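Local atomic coordinates of antifreeze protein type II (Clupea harengus, PDB entry 2PY2), a protein that probably lowers the freezing point of body fluids by binding ice in a calcium-dependent way, using a C-type lectin-like domain. Residues Q70-W75 / P93-T98; E99-M104 / T115-L120. All blocks are in the same frame, centred on the assembly; numbering follows the deposited sequence.

Both contacts lie in the C-type lectin-like domain, on the same side of the chain's centre, with their own centres about 11 Å apart. Along the chain they come in series: interaction 1 joins two loops, 70-75 and 93-98, and interaction 2 starts directly after it, joining the beginning of strand 101-106 to the loop that follows strand 111-115. The calcium ion ties them together: Asp-94 OD2 of the first and Glu-99 OE1 of the second stand 3.3 Å apart and both bind it. Trp-75 supplies a second link, with CZ3 packed 3.6 Å from Ile-102 CG1. The calcium-bearing loop 93-98 thus leads through Glu-99 into strand 101-106, while Trp-75 of loop 70-75 packs on that strand.

Interaction 1: residues Q70-W75 / P93-T98; sequences QVSTRW and PDTTLT. With CA (calcium ion), chain G.
In the calcium-site region of the C-type lectin-like domain, Ser-72 of loop 70-75 packs against Thr-95 of the calcium-binding loop 93-98. One hydrogen bond crosses: Ser-72 OG donates to the backbone Thr-95 O at 2.7 Å. The donor approaches at a C=O...donor angle of 137°, tilted 26° from the carbonyl plane. Ser-72 reaches it because OG stands opposite the backbone N about CA-CB (chi1 178°).

A type II beta turn from Val-71 to Arg-74, closed by Arg-74 N to Val-71 O at 3.0 Å, carries Ser-72 and Thr-73 at its two central positions. From it the methyl CG2 of Thr-73 lies 3.9 Å from Thr-95 CB, the two threonine side chains meeting at a slant. On another part of the contact, Leu-97 brings CD2 to 3.9 Å from Ser-72 N, a methyl contact with the turn backbone. At the far end of 70-75 from Gln-70, the benzo part of the Trp-75 indole touches Pro-93, with CZ2 3.6 Å from the proline CB; this approach is oblique to the ring. Trp-88 also meets both Trp-75 and Pro-93.

The peptide bond before Pro-93 is cis, and the next residue, Asp-94, binds the calcium ion through OD2 at 2.5 Å. Water 1 is a further ligand at 2.6 Å, while Gln-92, Glu-99, Asn-113 and Asp-114 complete the protein ligands. Asp-114 OD2 also accepts a hydrogen bond from Thr-95 N, which ties the loop to the metal site. Gln-92, cis Pro-93 and Asp-94 together form the Gln-Pro-Asp motif known from galactose-type C-type lectins.

Interaction 2: residues E99-M104 / T115-L120; sequences ECCIQM and TPCTHL. With CA (calcium ion), chain G.
Cys-101 and Cys-117 are joined by a disulfide that ties a strand residue to the loop after strand 111-115 in the C-type lectin-like fold, their SG atoms 2.0 Å apart with a chi3 of 94°. Beside it, Cys-101 and Thr-115 form an antiparallel hydrogen-bonded pair. Thr-115 N donates to Cys-101 O at 2.8 Å (166° at the hydrogen); the return bond, from Cys-101 N to Thr-115 O, is longer at 3.3 Å.

Gln-103, its side chain extended with CG opposite the backbone N (chi1 -176°), crosses Thr-115 at a slant, and its CB lies 3.4 Å from Thr-115 CG2. On the other end of the pair, Glu-99 CB rests against Pro-116 CD at 3.7 Å. The same glutamate reaches the calcium ion with OE1 at a rather long 2.8 Å, and OE2 is held by Thr-96 OG1, a second-shell bond consistent with fixing the carboxylate's rotation. Asn-113 and Asp-114, just before Thr-115, bind the same ion; the pairing of Cys-101 with Thr-115 is consistent with bringing them and Glu-99 together there.

Further out, Trp-25 and Trp-63 pack on Cys-101, and the disulfide of Cys-100 with Cys-69 ties the residue just before the strand to another loop. A type I beta turn from Pro-116 to His-119 leads the chain away, and at its second residue water 2 accepts a hydrogen bond from Cys-117 N at 3.0 Å and a weak one from Cys-100 N.

Interaction 1: residues Q70-W75 / P93-T98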
loop_
_atom_site.group_PDB
_atom_site.type_symbol
_atom_site.label_atom_id
_atom_site.label_comp_id
_atom_site.label_asym_id
_atom_site.label_seq_id
_atom_site.Cartn_x
_atom_site.Cartn_y
_atom_site.Cartn_z
ATOM N N GLN A 70 -16.129 -1.243 -1.177
ATOM C CA GLN A 70 -17.461 -1.683 -0.770
ATOM C C GLN A 70 -18.442 -0.521 -0.860
ATOM O O GLN A 70 -19.433 -0.583 -1.593
ATOM C CB GLN A 70 -17.441 -2.229 0.661
ATOM C CG GLN A 70 -16.642 -3.504 0.826
ATOM C CD GLN A 70 -15.155 -3.253 0.896
ATOM O OE1 GLN A 70 -14.709 -2.215 1.396
ATOM N NE2 GLN A 70 -14.375 -4.212 0.418
ATOM N N VAL A 71 -18.172 0.535 -0.102
ATOM C CA VAL A 71 -19.023 1.717 -0.118
ATOM C C VAL A 71 -18.147 2.950 -0.344
ATOM O O VAL A 71 -17.201 3.196 0.401
ATOM C CB VAL A 71 -19.797 1.871 1.208
ATOM C CG1 VAL A 71 -20.643 3.133 1.157
ATOM C CG2 VAL A 71 -20.695 0.646 1.437
ATOM N N SER A 72 -18.466 3.722 -1.374
ATOM C CA SER A 72 -17.684 4.913 -1.695
ATOM C C SER A 72 -17.417 5.792 -0.474
ATOM O O SER A 72 -18.309 6.024 0.346
ATOM C CB SER A 72 -18.387 5.728 -2.784
ATOM O OG SER A 72 -17.655 6.910 -3.072
ATOM N N THR A 73 -16.173 6.265 -0.376
ATOM C CA THR A 73 -15.676 7.132 0.693
ATOM C C THR A 73 -15.429 6.442 2.031
ATOM O O THR A 73 -14.979 7.072 2.986
ATOM C CB THR A 73 -16.598 8.353 0.931
ATOM O OG1 THR A 73 -17.746 7.961 1.689
ATOM C CG2 THR A 73 -17.046 8.940 -0.394
ATOM N N ARG A 74 -15.709 5.147 2.113
ATOM C CA ARG A 74 -15.466 4.426 3.357
ATOM C C ARG A 74 -14.224 3.578 3.138
ATOM O O ARG A 74 -14.298 2.494 2.563
ATOM C CB ARG A 74 -16.655 3.535 3.713
ATOM C CG ARG A 74 -17.998 4.248 3.624
ATOM C CD ARG A 74 -18.026 5.532 4.446
ATOM N NE ARG A 74 -17.728 5.296 5.854
ATOM C CZ ARG A 74 -17.774 6.234 6.796
ATOM N NH1 ARG A 74 -18.107 7.480 6.484
ATOM N NH2 ARG A 74 -17.493 5.926 8.056
ATOM N N TRP A 75 -13.090 4.085 3.608
ATOM C CA TRP A 75 -11.805 3.422 3.449
ATOM C C TRP A 75 -11.414 2.432 4.536
ATOM O O TRP A 75 -11.568 2.699 5.730
ATOM C CB TRP A 75 -10.707 4.479 3.327
ATOM C CG TRP A 75 -10.928 5.387 2.170
ATOM C CD1 TRP A 75 -11.663 6.538 2.160
ATOM C CD2 TRP A 75 -10.498 5.172 0.826
ATOM N NE1 TRP A 75 -11.724 7.051 0.889
ATOM C CE2 TRP A 75 -11.017 6.231 0.047
ATOM C CE3 TRP A 75 -9.731 4.183 0.197
ATOM C CZ2 TRP A 75 -10.795 6.329 -1.328
ATOM C CZ3 TRP A 75 -9.510 4.277 -1.172
ATOM C CH2 TRP A 75 -10.043 5.345 -1.919
ATOM N N PRO A 93 -8.810 11.479 -3.124
ATOM C CA PRO A 93 -9.218 10.385 -4.016
ATOM C C PRO A 93 -10.489 10.720 -4.801
ATOM O O PRO A 93 -11.256 11.600 -4.406
ATOM C CB PRO A 93 -9.439 9.228 -3.047
ATOM C CG PRO A 93 -10.053 9.924 -1.871
ATOM C CD PRO A 93 -9.198 11.189 -1.731
ATOM N N ASP A 94 -10.721 10.029 -5.912
ATOM C CA ASP A 94 -11.929 10.284 -6.689
ATOM C C ASP A 94 -13.149 9.638 -6.023
ATOM O O ASP A 94 -14.268 10.131 -6.151
ATOM C CB ASP A 94 -11.755 9.768 -8.118
ATOM C CG ASP A 94 -10.761 10.600 -8.911
ATOM O OD1 ASP A 94 -11.075 11.760 -9.241
ATOM O OD2 ASP A 94 -9.659 10.106 -9.199
ATOM N N THR A 95 -12.904 8.550 -5.295
ATOM C CA THR A 95 -13.917 7.774 -4.563
ATOM C C THR A 95 -14.864 6.975 -5.457
ATOM O O THR A 95 -15.843 6.398 -4.968
ATOM C CB THR A 95 -14.777 8.638 -3.582
ATOM O OG1 THR A 95 -15.742 9.404 -4.316
ATOM C CG2 THR A 95 -13.887 9.585 -2.762
ATOM N N THR A 96 -14.570 6.933 -6.754
ATOM C CA THR A 96 -15.386 6.174 -7.701
ATOM C C THR A 96 -15.108 4.699 -7.448
ATOM O O THR A 96 -13.949 4.299 -7.310
ATOM C CB THR A 96 -14.996 6.475 -9.160
ATOM O OG1 THR A 96 -14.820 7.883 -9.332
ATOM C CG2 THR A 96 -16.077 5.989 -10.108
ATOM N N LEU A 97 -16.157 3.883 -7.395
ATOM C CA LEU A 97 -15.960 2.461 -7.145
ATOM C C LEU A 97 -15.131 1.779 -8.233
ATOM O O LEU A 97 -14.591 0.694 -8.012
ATOM C CB LEU A 97 -17.313 1.750 -6.997
ATOM C CG LEU A 97 -18.155 2.152 -5.786
ATOM C CD1 LEU A 97 -19.552 1.554 -5.916
ATOM C CD2 LEU A 97 -17.481 1.678 -4.510
ATOM N N THR A 98 -15.020 2.403 -9.404
ATOM C CA THR A 98 -14.241 1.798 -10.487
ATOM C C THR A 98 -12.725 1.967 -10.331
ATOM O O THR A 98 -11.951 1.367 -11.075
ATOM C CB THR A 98 -14.653 2.351 -11.861
ATOM O OG1 THR A 98 -14.439 3.766 -11.895
ATOM C CG2 THR A 98 -16.119 2.052 -12.135
HETATM CA CA CA G . -8.112 8.263 -8.585
HETATM O O HOH W 1 -6.641 8.649 -10.747
#

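Interaction 2: residues E99-M104 / T115-L120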
loop_
_atom_site.group_PDB
_atom_site.type_symbol
_atom_site.label_atom_id
_atom_site.label_comp_id
_atom_site.label_asym_id
_atom_site.label_seq_id
_atom_site.Cartn_x
_atom_site.Cartn_y
_atom_site.Cartn_z
ATOM N N GLU A 99 -12.307 2.771 -9.357
ATOM C CA GLU A 99 -10.882 3.012 -9.098
ATOM C C GLU A 99 -10.785 3.115 -7.582
ATOM O O GLU A 99 -10.489 4.174 -7.033
ATOM C CB GLU A 99 -10.456 4.323 -9.765
ATOM C CG GLU A 99 -11.277 5.521 -9.323
ATOM C CD GLU A 99 -11.038 6.752 -10.173
ATOM O OE1 GLU A 99 -9.861 7.066 -10.450
ATOM O OE2 GLU A 99 -12.031 7.411 -10.548
ATOM N N CYS A 100 -11.000 1.988 -6.913
ATOM C CA CYS A 100 -11.070 1.976 -5.462
ATOM C C CYS A 100 -9.914 1.433 -4.623
ATOM O O CYS A 100 -10.039 1.351 -3.400
ATOM C CB CYS A 100 -12.375 1.264 -5.068
ATOM S SG CYS A 100 -12.493 -0.442 -5.713
ATOM N N CYS A 101 -8.794 1.083 -5.261
ATOM C CA CYS A 101 -7.626 0.549 -4.557
ATOM C C CYS A 101 -6.545 1.627 -4.451
ATOM O O CYS A 101 -6.322 2.358 -5.405
ATOM C CB CYS A 101 -7.085 -0.669 -5.316
ATOM S SG CYS A 101 -8.123 -2.155 -5.093
ATOM N N ILE A 102 -5.882 1.721 -3.299
ATOM C CA ILE A 102 -4.853 2.758 -3.113
ATOM C C ILE A 102 -3.483 2.394 -3.659
ATOM O O ILE A 102 -2.915 1.364 -3.307
ATOM C CB ILE A 102 -4.656 3.135 -1.625
ATOM C CG1 ILE A 102 -5.971 3.638 -1.025
ATOM C CG2 ILE A 102 -3.610 4.256 -1.505
ATOM C CD1 ILE A 102 -5.862 4.011 0.454
ATOM N N GLN A 103 -2.957 3.273 -4.504
ATOM C CA GLN A 103 -1.638 3.116 -5.099
ATOM C C GLN A 103 -0.791 4.261 -4.544
ATOM O O GLN A 103 -1.247 5.407 -4.527
ATOM C CB GLN A 103 -1.714 3.262 -6.623
ATOM C CG GLN A 103 -0.386 3.018 -7.304
ATOM C CD GLN A 103 -0.397 3.347 -8.791
ATOM O OE1 GLN A 103 0.627 3.234 -9.449
ATOM N NE2 GLN A 103 -1.552 3.760 -9.321
ATOM N N MET A 104 0.421 3.960 -4.088
ATOM C CA MET A 104 1.307 5.012 -3.573
ATOM C C MET A 104 2.436 5.299 -4.584
ATOM O O MET A 104 2.560 4.609 -5.601
ATOM C CB MET A 104 1.906 4.610 -2.216
ATOM C CG MET A 104 2.988 3.537 -2.272
ATOM S SD MET A 104 3.793 3.310 -0.659
ATOM C CE MET A 104 4.987 4.702 -0.687
ATOM N N THR A 115 -6.909 3.867 -7.649
ATOM C CA THR A 115 -6.846 3.446 -9.044
ATOM C C THR A 115 -7.521 2.103 -9.280
ATOM O O THR A 115 -7.767 1.354 -8.342
ATOM C CB THR A 115 -5.344 3.439 -9.546
ATOM O OG1 THR A 115 -4.873 2.107 -9.770
ATOM C CG2 THR A 115 -4.445 4.125 -8.537
ATOM N N PRO A 116 -7.875 1.806 -10.536
ATOM C CA PRO A 116 -8.528 0.531 -10.847
ATOM C C PRO A 116 -7.699 -0.631 -10.291
ATOM O O PRO A 116 -6.510 -0.756 -10.577
ATOM C CB PRO A 116 -8.589 0.544 -12.371
ATOM C CG PRO A 116 -8.754 2.004 -12.672
ATOM C CD PRO A 116 -7.769 2.655 -11.739
ATOM N N CYS A 117 -8.331 -1.485 -9.498
ATOM C CA CYS A 117 -7.619 -2.593 -8.873
ATOM C C CYS A 117 -7.011 -3.596 -9.843
ATOM O O CYS A 117 -6.159 -4.384 -9.446
ATOM C CB CYS A 117 -8.537 -3.329 -7.900
ATOM S SG CYS A 117 -9.381 -2.252 -6.692
ATOM N N THR A 118 -7.445 -3.582 -11.102
ATOM C CA THR A 118 -6.905 -4.518 -12.089
ATOM C C THR A 118 -5.556 -4.115 -12.680
ATOM O O THR A 118 -4.929 -4.898 -13.391
ATOM C CB THR A 118 -7.892 -4.751 -13.245
ATOM O OG1 THR A 118 -8.343 -3.491 -13.750
ATOM C CG2 THR A 118 -9.090 -5.562 -12.756
ATOM N N HIS A 119 -5.106 -2.897 -12.389
ATOM C CA HIS A 119 -3.819 -2.422 -12.903
ATOM C C HIS A 119 -2.687 -3.208 -12.268
ATOM O O HIS A 119 -2.751 -3.529 -11.086
ATOM C CB HIS A 119 -3.626 -0.943 -12.563
ATOM C CG HIS A 119 -4.429 -0.017 -13.418
ATOM N ND1 HIS A 119 -5.515 -0.436 -14.156
ATOM C CD2 HIS A 119 -4.323 1.316 -13.626
ATOM C CE1 HIS A 119 -6.044 0.602 -14.784
ATOM N NE2 HIS A 119 -5.338 1.676 -14.479
ATOM N N LEU A 120 -1.637 -3.484 -13.036
ATOM C CA LEU A 120 -0.493 -4.222 -12.502
ATOM C C LEU A 120 0.543 -3.281 -11.888
ATOM O O LEU A 120 0.986 -2.346 -12.542
ATOM C CB LEU A 120 0.193 -5.031 -13.613
ATOM C CG LEU A 120 -0.617 -6.089 -14.371
ATOM C CD1 LEU A 120 -1.294 -7.008 -13.385
ATOM C CD2 LEU A 120 -1.655 -5.435 -15.262
HETATM CA CA CA G . -8.112 8.263 -8.585
HETATM O O HOH W 2 -11.228 -0.690 -9.052
HETATM O O HOH W 1 -6.641 8.649 -10.747
#